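Local coordinates for protein PlaB phospholipase (Legionella pneumophila, PDB 6ZTH) that is a phospholipase that binds NAD(+) and probably hydrolyses phospholipids, with dinucleotides held where its subunits meet, at residues 165-170 with 382-387; 342-347 with 390-395. All coordinates share one frame; numbering follows the deposited sequence.

Contact 1. Residues 165-170 with 382-387; sequences WLELGS and QRNLNN. With NAD (nicotinamide-adenine-dinucleotide), chain K.
Glu167 OE2 is gripped by two donors, the backbone N of Leu385 at 2.8 Å and the side-chain amide of Gln140 from helix 137-140. The bond from Leu385 N reaches OE2 from above the carboxylate plane, 46° out of it, and the same oxygen lies 3.2 Å from Leu385 CB, so the acid end rests against Leu385, just after Asn384. Glu167 gets there by a fully stretched chain, with CG swung opposite the backbone N (chi1 -165°).

Asn384 returns the grip. Its ND2 gives a nearly straight bond to Leu168 O at 2.9 Å (N-H...O 173°); the acceptor lies in the amide plane, whereas the donor stands above the carbonyl plane of Leu168. A water accepts from the same ND2 at 3.1 Å and also lies beside Glu167 OE1. At the other end of the amide, OD1 takes the backbone N of Asn387 at 2.9 Å, with a weak second bond from Asn386 N, which fixes the amide against rotation.

Ser170 caps helix 171-179 through Ser173 N, while its OG also bonds Trp165 O, spanning the type II turn Glu167 to Ser170. One residue before Asn384, Arg383 heads elsewhere: its NE donates to NAD O3B at 3.1 Å, edge-on and in the guanidinium plane. The dinucleotide is also bonded by Tyr211 N and Asn209 OD1 of a second subunit. An Asx motif at Asn384 thus follows strand 378-383, and its amide docks on the beta turn between helices 160-166 and 171-179, beside an intersubunit NAD site.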
loop_
_atom_site.group_PDB
_atom_site.type_symbol
_atom_site.label_atom_id
_atom_site.label_comp_id
_atom_site.label_asym_id
_atom_site.label_seq_id
_atom_site.Cartn_x
_atom_site.Cartn_y
_atom_site.Cartn_z
ATOM N N TRP D 165 4.325 -16.879 9.321
ATOM C CA TRP D 165 5.095 -17.554 10.353
ATOM C C TRP D 165 6.442 -18.033 9.827
ATOM O O TRP D 165 7.463 -17.895 10.511
ATOM C CB TRP D 165 4.298 -18.732 10.916
ATOM C CG TRP D 165 4.721 -19.058 12.291
ATOM C CD1 TRP D 165 4.159 -18.609 13.448
ATOM C CD2 TRP D 165 5.824 -19.881 12.670
ATOM N NE1 TRP D 165 4.839 -19.112 14.529
ATOM C CE2 TRP D 165 5.867 -19.897 14.077
ATOM C CE3 TRP D 165 6.777 -20.613 11.956
ATOM C CZ2 TRP D 165 6.824 -20.615 14.784
ATOM C CZ3 TRP D 165 7.726 -21.325 12.659
ATOM C CH2 TRP D 165 7.749 -21.308 14.059
ATOM N N LEU D 166 6.464 -18.593 8.616
ATOM C CA LEU D 166 7.707 -19.101 8.054
ATOM C C LEU D 166 8.632 -17.983 7.586
ATOM O O LEU D 166 9.840 -18.210 7.465
ATOM C CB LEU D 166 7.412 -20.042 6.887
ATOM C CG LEU D 166 6.801 -21.399 7.238
ATOM C CD1 LEU D 166 6.683 -22.272 5.992
ATOM C CD2 LEU D 166 7.618 -22.104 8.311
ATOM N N GLU D 167 8.097 -16.791 7.323
ATOM C CA GLU D 167 8.929 -15.684 6.871
ATOM C C GLU D 167 10.063 -15.436 7.859
ATOM O O GLU D 167 9.847 -15.378 9.073
ATOM C CB GLU D 167 8.089 -14.418 6.712
ATOM C CG GLU D 167 8.777 -13.331 5.903
ATOM C CD GLU D 167 7.918 -12.099 5.720
ATOM O OE1 GLU D 167 6.863 -12.003 6.381
ATOM O OE2 GLU D 167 8.299 -11.226 4.913
ATOM N N LEU D 168 11.276 -15.294 7.331
ATOM C CA LEU D 168 12.433 -15.047 8.180
ATOM C C LEU D 168 12.207 -13.798 9.022
ATOM O O LEU D 168 11.740 -12.769 8.520
ATOM C CB LEU D 168 13.693 -14.898 7.327
ATOM C CG LEU D 168 14.018 -16.070 6.400
ATOM C CD1 LEU D 168 15.281 -15.790 5.602
ATOM C CD2 LEU D 168 14.160 -17.365 7.183
ATOM N N GLY D 169 12.520 -13.898 10.310
ATOM C CA GLY D 169 12.392 -12.762 11.199
ATOM C C GLY D 169 10.970 -12.343 11.487
ATOM O O GLY D 169 10.726 -11.168 11.780
ATOM N N SER D 170 10.018 -13.267 11.406
ATOM C CA SER D 170 8.644 -12.945 11.764
ATOM C C SER D 170 8.516 -12.823 13.277
ATOM O O SER D 170 9.145 -13.571 14.032
ATOM C CB SER D 170 7.689 -14.013 11.240
ATOM O OG SER D 170 7.663 -15.137 12.100
ATOM N N GLN D 382 17.603 -10.291 4.229
ATOM C CA GLN D 382 16.171 -10.170 4.015
ATOM C C GLN D 382 15.564 -9.337 5.133
ATOM O O GLN D 382 15.926 -9.491 6.303
ATOM C CB GLN D 382 15.493 -11.544 3.954
ATOM C CG GLN D 382 14.393 -11.638 2.906
ATOM C CD GLN D 382 13.741 -13.007 2.856
ATOM O OE1 GLN D 382 13.768 -13.683 1.828
ATOM N NE2 GLN D 382 13.147 -13.422 3.969
ATOM N N ARG D 383 14.647 -8.450 4.758
ATOM C CA ARG D 383 13.888 -7.632 5.696
ATOM C C ARG D 383 12.461 -8.161 5.731
ATOM O O ARG D 383 11.808 -8.264 4.686
ATOM C CB ARG D 383 13.917 -6.160 5.288
ATOM C CG ARG D 383 13.218 -5.219 6.262
ATOM C CD ARG D 383 12.786 -3.918 5.588
ATOM N NE ARG D 383 13.858 -2.926 5.498
ATOM C CZ ARG D 383 14.418 -2.321 6.543
ATOM N NH1 ARG D 383 14.017 -2.607 7.774
ATOM N NH2 ARG D 383 15.382 -1.429 6.358
ATOM N N ASN D 384 11.983 -8.506 6.926
ATOM C CA ASN D 384 10.638 -9.048 7.058
ATOM C C ASN D 384 9.617 -8.062 6.502
ATOM O O ASN D 384 9.738 -6.847 6.681
ATOM C CB ASN D 384 10.333 -9.363 8.521
ATOM C CG ASN D 384 9.038 -10.136 8.693
ATOM O OD1 ASN D 384 7.954 -9.553 8.720
ATOM N ND2 ASN D 384 9.146 -11.453 8.810
ATOM N N LEU D 385 8.603 -8.598 5.819
ATOM C CA LEU D 385 7.625 -7.742 5.155
ATOM C C LEU D 385 6.668 -7.111 6.161
ATOM O O LEU D 385 6.387 -5.908 6.096
ATOM C CB LEU D 385 6.850 -8.546 4.110
ATOM C CG LEU D 385 7.546 -8.835 2.779
ATOM C CD1 LEU D 385 6.565 -9.473 1.801
ATOM C CD2 LEU D 385 8.153 -7.580 2.173
ATOM N N ASN D 386 6.156 -7.908 7.101
ATOM C CA ASN D 386 5.163 -7.397 8.040
ATOM C C ASN D 386 5.794 -6.582 9.162
ATOM O O ASN D 386 5.157 -5.657 9.678
ATOM C CB ASN D 386 4.349 -8.554 8.622
ATOM C CG ASN D 386 3.331 -9.100 7.640
ATOM O OD1 ASN D 386 2.767 -8.357 6.836
ATOM N ND2 ASN D 386 3.093 -10.405 7.697
ATOM N N ASN D 387 7.025 -6.900 9.552
ATOM C CA ASN D 387 7.762 -6.124 10.548
ATOM C C ASN D 387 9.047 -5.633 9.888
ATOM O O ASN D 387 10.039 -6.366 9.816
ATOM C CB ASN D 387 8.055 -6.947 11.797
ATOM C CG ASN D 387 8.694 -6.120 12.899
ATOM O OD1 ASN D 387 9.242 -5.047 12.647
ATOM N ND2 ASN D 387 8.625 -6.617 14.128
HETATM P PA NAD K . 17.307 -5.794 -0.298
HETATM O O1A NAD K . 16.660 -7.129 -0.521
HETATM O O2A NAD K . 18.813 -5.953 -0.332
HETATM O O5B NAD K . 16.843 -5.206 1.157
HETATM C C5B NAD K . 15.456 -5.027 1.398
HETATM C C4B NAD K . 15.270 -3.963 2.562
HETATM O O4B NAD K . 16.195 -4.376 3.748
HETATM C C3B NAD K . 15.648 -2.815 2.186
HETATM O O3B NAD K . 14.746 -1.794 2.732
HETATM C C2B NAD K . 17.177 -2.596 2.806
HETATM O O2B NAD K . 17.487 -1.172 2.928
HETATM C C1B NAD K . 17.109 -3.154 3.965
HETATM N N9A NAD K . 18.473 -3.535 4.481
HETATM C C8A NAD K . 19.220 -4.440 3.841
HETATM N N7A NAD K . 20.376 -4.567 4.521
HETATM C C5A NAD K . 20.329 -3.741 5.585
HETATM C C6A NAD K . 21.225 -3.472 6.613
HETATM N N6A NAD K . 22.572 -4.010 6.896
HETATM N N1A NAD K . 20.902 -2.592 7.546
HETATM C C2A NAD K . 19.703 -1.957 7.505
HETATM N N3A NAD K . 18.821 -2.214 6.503
HETATM C C4A NAD K . 19.150 -3.106 5.554
HETATM O O3 NAD K . 16.832 -4.743 -1.494
HETATM P PN NAD K . 17.311 -3.173 -1.580
HETATM O O1N NAD K . 18.557 -2.984 -0.750
HETATM O O2N NAD K . 16.210 -2.271 -1.044
HETATM O O5D NAD K . 17.622 -2.780 -3.166
HETATM C C5D NAD K . 16.537 -2.666 -4.066
HETATM C C4D NAD K . 16.819 -3.468 -5.326
HETATM O O4D NAD K . 18.036 -3.241 -5.739
HETATM C C3D NAD K . 16.706 -5.093 -5.017
HETATM O O3D NAD K . 16.239 -5.794 -6.246
HETATM C C2D NAD K . 17.855 -5.460 -4.732
HETATM O O2D NAD K . 18.048 -6.934 -5.020
HETATM C C1D NAD K . 18.749 -4.573 -5.709
HETATM N N1N NAD K . 20.000 -4.424 -5.258
HETATM C C2N NAD K . 20.310 -3.402 -4.419
HETATM C C3N NAD K . 21.626 -3.245 -3.963
HETATM C C7N NAD K . 21.986 -2.068 -3.000
HETATM O O7N NAD K . 22.990 -1.472 -3.150
HETATM N N7N NAD K . 21.071 -1.698 -1.904
HETATM C C4N NAD K . 22.594 -4.126 -4.359
HETATM C C5N NAD K . 22.280 -5.149 -5.199
HETATM C C6N NAD K . 20.965 -5.301 -5.657
HETATM O O HOH W 1 6.108 -12.050 8.721
#

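Contact 2. Residues 342-347 with 390-395; sequences MIIFRL and KLTYFL. With NAD (nicotinamide-adenine-dinucleotide), chain K.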
loop_
_atom_site.group_PDB
_atom_site.type_symbol
_atom_site.label_atom_id
_atom_site.label_comp_id
_atom_site.label_asym_id
_atom_site.label_seq_id
_atom_site.Cartn_x
_atom_site.Cartn_y
_atom_site.Cartn_z
HETATM N N MSE D 342 23.241 -17.776 10.761
HETATM C CA MSE D 342 22.130 -16.855 10.564
HETATM C C MSE D 342 22.023 -15.870 11.725
HETATM O O MSE D 342 21.966 -16.273 12.885
HETATM C CB MSE D 342 20.822 -17.637 10.419
HETATM C CG MSE D 342 19.627 -16.791 10.025
HETATM SE SE MSE D 342 19.131 -17.053 8.165
HETATM C CE MSE D 342 17.708 -18.362 8.396
ATOM N N ILE D 343 22.000 -14.577 11.413
ATOM C CA ILE D 343 21.767 -13.532 12.403
ATOM C C ILE D 343 20.377 -12.962 12.164
ATOM O O ILE D 343 20.041 -12.575 11.039
ATOM C CB ILE D 343 22.830 -12.423 12.330
ATOM C CG1 ILE D 343 24.235 -13.023 12.289
ATOM C CG2 ILE D 343 22.693 -11.491 13.525
ATOM C CD1 ILE D 343 25.344 -11.990 12.402
ATOM N N ILE D 344 19.574 -12.907 13.223
ATOM C CA ILE D 344 18.215 -12.383 13.171
ATOM C C ILE D 344 18.178 -11.144 14.054
ATOM O O ILE D 344 18.201 -11.252 15.287
ATOM C CB ILE D 344 17.180 -13.425 13.618
ATOM C CG1 ILE D 344 17.088 -14.539 12.570
ATOM C CG2 ILE D 344 15.830 -12.770 13.846
ATOM C CD1 ILE D 344 16.204 -15.706 12.965
ATOM N N PHE D 345 18.118 -9.971 13.427
ATOM C CA PHE D 345 18.200 -8.705 14.141
ATOM C C PHE D 345 16.809 -8.174 14.460
ATOM O O PHE D 345 15.975 -8.018 13.562
ATOM C CB PHE D 345 18.966 -7.669 13.313
ATOM C CG PHE D 345 20.457 -7.776 13.429
ATOM C CD1 PHE D 345 21.092 -7.538 14.637
ATOM C CD2 PHE D 345 21.225 -8.113 12.330
ATOM C CE1 PHE D 345 22.466 -7.640 14.746
ATOM C CE2 PHE D 345 22.597 -8.215 12.433
ATOM C CZ PHE D 345 23.219 -7.976 13.642
ATOM N N ARG D 346 16.566 -7.899 15.739
ATOM C CA ARG D 346 15.399 -7.150 16.184
ATOM C C ARG D 346 15.883 -5.856 16.823
ATOM O O ARG D 346 16.881 -5.849 17.551
ATOM C CB ARG D 346 14.555 -7.940 17.183
ATOM C CG ARG D 346 13.326 -7.183 17.674
ATOM C CD ARG D 346 12.564 -7.964 18.737
ATOM N NE ARG D 346 11.269 -7.354 19.034
ATOM C CZ ARG D 346 10.976 -6.699 20.157
ATOM N NH1 ARG D 346 11.881 -6.555 21.118
ATOM N NH2 ARG D 346 9.766 -6.185 20.318
ATOM N N LEU D 347 15.175 -4.764 16.554
ATOM C CA LEU D 347 15.597 -3.442 16.996
ATOM C C LEU D 347 14.432 -2.738 17.668
ATOM O O LEU D 347 13.409 -2.472 17.029
ATOM C CB LEU D 347 16.126 -2.624 15.817
ATOM C CG LEU D 347 17.446 -3.168 15.265
ATOM C CD1 LEU D 347 17.212 -4.137 14.112
ATOM C CD2 LEU D 347 18.354 -2.026 14.848
ATOM N N LYS D 390 12.839 -6.041 11.313
ATOM C CA LYS D 390 13.495 -7.331 11.486
ATOM C C LYS D 390 14.412 -7.588 10.296
ATOM O O LYS D 390 13.969 -7.551 9.142
ATOM C CB LYS D 390 12.463 -8.448 11.631
ATOM C CG LYS D 390 11.572 -8.313 12.860
ATOM C CD LYS D 390 12.348 -8.501 14.161
ATOM C CE LYS D 390 12.688 -9.962 14.410
ATOM N NZ LYS D 390 11.483 -10.776 14.727
ATOM N N LEU D 391 15.684 -7.851 10.583
ATOM C CA LEU D 391 16.712 -8.018 9.563
ATOM C C LEU D 391 17.413 -9.346 9.797
ATOM O O LEU D 391 18.015 -9.554 10.856
ATOM C CB LEU D 391 17.718 -6.867 9.612
ATOM C CG LEU D 391 18.119 -6.183 8.307
ATOM C CD1 LEU D 391 16.930 -5.853 7.427
ATOM C CD2 LEU D 391 18.902 -4.920 8.648
ATOM N N THR D 392 17.336 -10.240 8.815
ATOM C CA THR D 392 17.978 -11.546 8.889
ATOM C C THR D 392 19.137 -11.581 7.902
ATOM O O THR D 392 18.933 -11.443 6.690
ATOM C CB THR D 392 16.986 -12.670 8.588
ATOM O OG1 THR D 392 15.895 -12.610 9.515
ATOM C CG2 THR D 392 17.672 -14.023 8.704
ATOM N N TYR D 393 20.346 -11.759 8.423
ATOM C CA TYR D 393 21.546 -11.881 7.611
ATOM C C TYR D 393 21.959 -13.346 7.535
ATOM O O TYR D 393 21.922 -14.063 8.539
ATOM C CB TYR D 393 22.687 -11.048 8.195
ATOM C CG TYR D 393 22.971 -9.765 7.445
ATOM C CD1 TYR D 393 22.102 -8.686 7.517
ATOM C CD2 TYR D 393 24.116 -9.633 6.669
ATOM C CE1 TYR D 393 22.363 -7.511 6.833
ATOM C CE2 TYR D 393 24.385 -8.464 5.986
ATOM C CZ TYR D 393 23.506 -7.407 6.068
ATOM O OH TYR D 393 23.776 -6.244 5.383
ATOM N N PHE D 394 22.348 -13.787 6.341
ATOM C CA PHE D 394 22.866 -15.134 6.125
ATOM C C PHE D 394 24.321 -15.016 5.695
ATOM O O PHE D 394 24.619 -14.394 4.668
ATOM C CB PHE D 394 22.043 -15.887 5.080
ATOM C CG PHE D 394 22.186 -17.382 5.160
ATOM C CD1 PHE D 394 22.047 -18.048 6.369
ATOM C CD2 PHE D 394 22.458 -18.124 4.024
ATOM C CE1 PHE D 394 22.180 -19.421 6.441
ATOM C CE2 PHE D 394 22.590 -19.499 4.089
ATOM C CZ PHE D 394 22.450 -20.147 5.300
ATOM N N LEU D 395 25.218 -15.619 6.472
ATOM C CA LEU D 395 26.648 -15.407 6.329
ATOM C C LEU D 395 27.379 -16.739 6.254
ATOM O O LEU D 395 26.916 -17.752 6.785
ATOM C CB LEU D 395 27.203 -14.587 7.505
ATOM C CG LEU D 395 26.270 -13.527 8.092
ATOM C CD1 LEU D 395 26.715 -13.120 9.487
ATOM C CD2 LEU D 395 26.209 -12.314 7.183
HETATM P PA NAD K . 17.307 -5.794 -0.298
HETATM O O1A NAD K . 16.660 -7.129 -0.521
HETATM O O2A NAD K . 18.813 -5.953 -0.332
HETATM O O5B NAD K . 16.843 -5.206 1.157
HETATM C C5B NAD K . 15.456 -5.027 1.398
HETATM C C4B NAD K . 15.270 -3.963 2.562
HETATM O O4B NAD K . 16.195 -4.376 3.748
HETATM C C3B NAD K . 15.648 -2.815 2.186
HETATM O O3B NAD K . 14.746 -1.794 2.732
HETATM C C2B NAD K . 17.177 -2.596 2.806
HETATM O O2B NAD K . 17.487 -1.172 2.928
HETATM C C1B NAD K . 17.109 -3.154 3.965
HETATM N N9A NAD K . 18.473 -3.535 4.481
HETATM C C8A NAD K . 19.220 -4.440 3.841
HETATM N N7A NAD K . 20.376 -4.567 4.521
HETATM C C5A NAD K . 20.329 -3.741 5.585
HETATM C C6A NAD K . 21.225 -3.472 6.613
HETATM N N6A NAD K . 22.572 -4.010 6.896
HETATM N N1A NAD K . 20.902 -2.592 7.546
HETATM C C2A NAD K . 19.703 -1.957 7.505
HETATM N N3A NAD K . 18.821 -2.214 6.503
HETATM C C4A NAD K . 19.150 -3.106 5.554
HETATM O O3 NAD K . 16.832 -4.743 -1.494
HETATM P PN NAD K . 17.311 -3.173 -1.580
HETATM O O1N NAD K . 18.557 -2.984 -0.750
HETATM O O2N NAD K . 16.210 -2.271 -1.044
HETATM O O5D NAD K . 17.622 -2.780 -3.166
HETATM C C5D NAD K . 16.537 -2.666 -4.066
HETATM C C4D NAD K . 16.819 -3.468 -5.326
HETATM O O4D NAD K . 18.036 -3.241 -5.739
HETATM C C3D NAD K . 16.706 -5.093 -5.017
HETATM O O3D NAD K . 16.239 -5.794 -6.246
HETATM C C2D NAD K . 17.855 -5.460 -4.732
HETATM O O2D NAD K . 18.048 -6.934 -5.020
HETATM C C1D NAD K . 18.749 -4.573 -5.709
HETATM N N1N NAD K . 20.000 -4.424 -5.258
HETATM C C2N NAD K . 20.310 -3.402 -4.419
HETATM C C3N NAD K . 21.626 -3.245 -3.963
HETATM C C7N NAD K . 21.986 -2.068 -3.000
HETATM O O7N NAD K . 22.990 -1.472 -3.150
HETATM N N7N NAD K . 21.071 -1.698 -1.904
HETATM C C4N NAD K . 22.594 -4.126 -4.359
HETATM C C5N NAD K . 22.280 -5.149 -5.199
HETATM C C6N NAD K . 20.965 -5.301 -5.657
#
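First torsions that set CG opposite the backbone N, chi1 -172° in Met342 and -159° in Phe394, combine with further bends in the selenomethionine chain to bring SE and the ring together; the two residues share a face of the sheet because they form a non-hydrogen-bonded pair. SE comes to 3.4 Å from Thr392 CG2 and 3.6 Å from Phe394 CD1. The approach to the ring is oblique, a Met-aromatic contact with SE 4.7 Å from the Phe394 centroid. Ile344 and Thr392 lie side by side on this same face, where Ile344 also touches Trp174 of helix 171-179.

Four main-chain hydrogen bonds join the antiparallel strands, in the hydrogen-bonded pairs Ile343 with Tyr393 and Phe345 with Leu391; the shortest runs from Phe345 N to Leu391 O at 2.6 Å. On the face of these four residues, Ile343 CD1 presses on Leu395 CD1 at 3.4 Å, tighter than usual for methyls, and Ile343 CG2 lies over the rim of the Phe345 ring. Arg346 turns its charge to Glu456, and only its CB and CG brush the curled Lys390 chain.

NAD occupies the Tyr393 and Leu391 side. Adenine N6A donates to Tyr393 OH at 3.0 Å, nearly straight at 169°, and Leu391 CD2 sits over the purine face, 3.3 Å from N1A. Strand pairing thus rests on main-chain bonds and apolar side chains, while the base is met by one hydrogen bond and a leucine methyl.

The two contacts, centres about 10 Å apart, share one sheet: strands 378-383 and 391-396 follow each other in the chain and pair antiparallel, with a probable hydrogen bond from Thr392 N to Gln382 O at 3.0 Å. A second tie runs from Lys390 NZ of contact 2 to Gly169 O of contact 1, 3.1 Å away, joining the sheet to the turn before helix 171-179. Arg383 of contact 1 bonds the adenosine ribose at O3B, while Tyr393 and Leu391 of contact 2 meet the adenine by a hydrogen bond and by packing. Arg383 CB packs on Leu391 CD1 at 3.7 Å, making a continuous wall of the site, which Arg381 and Leu360 help to complete.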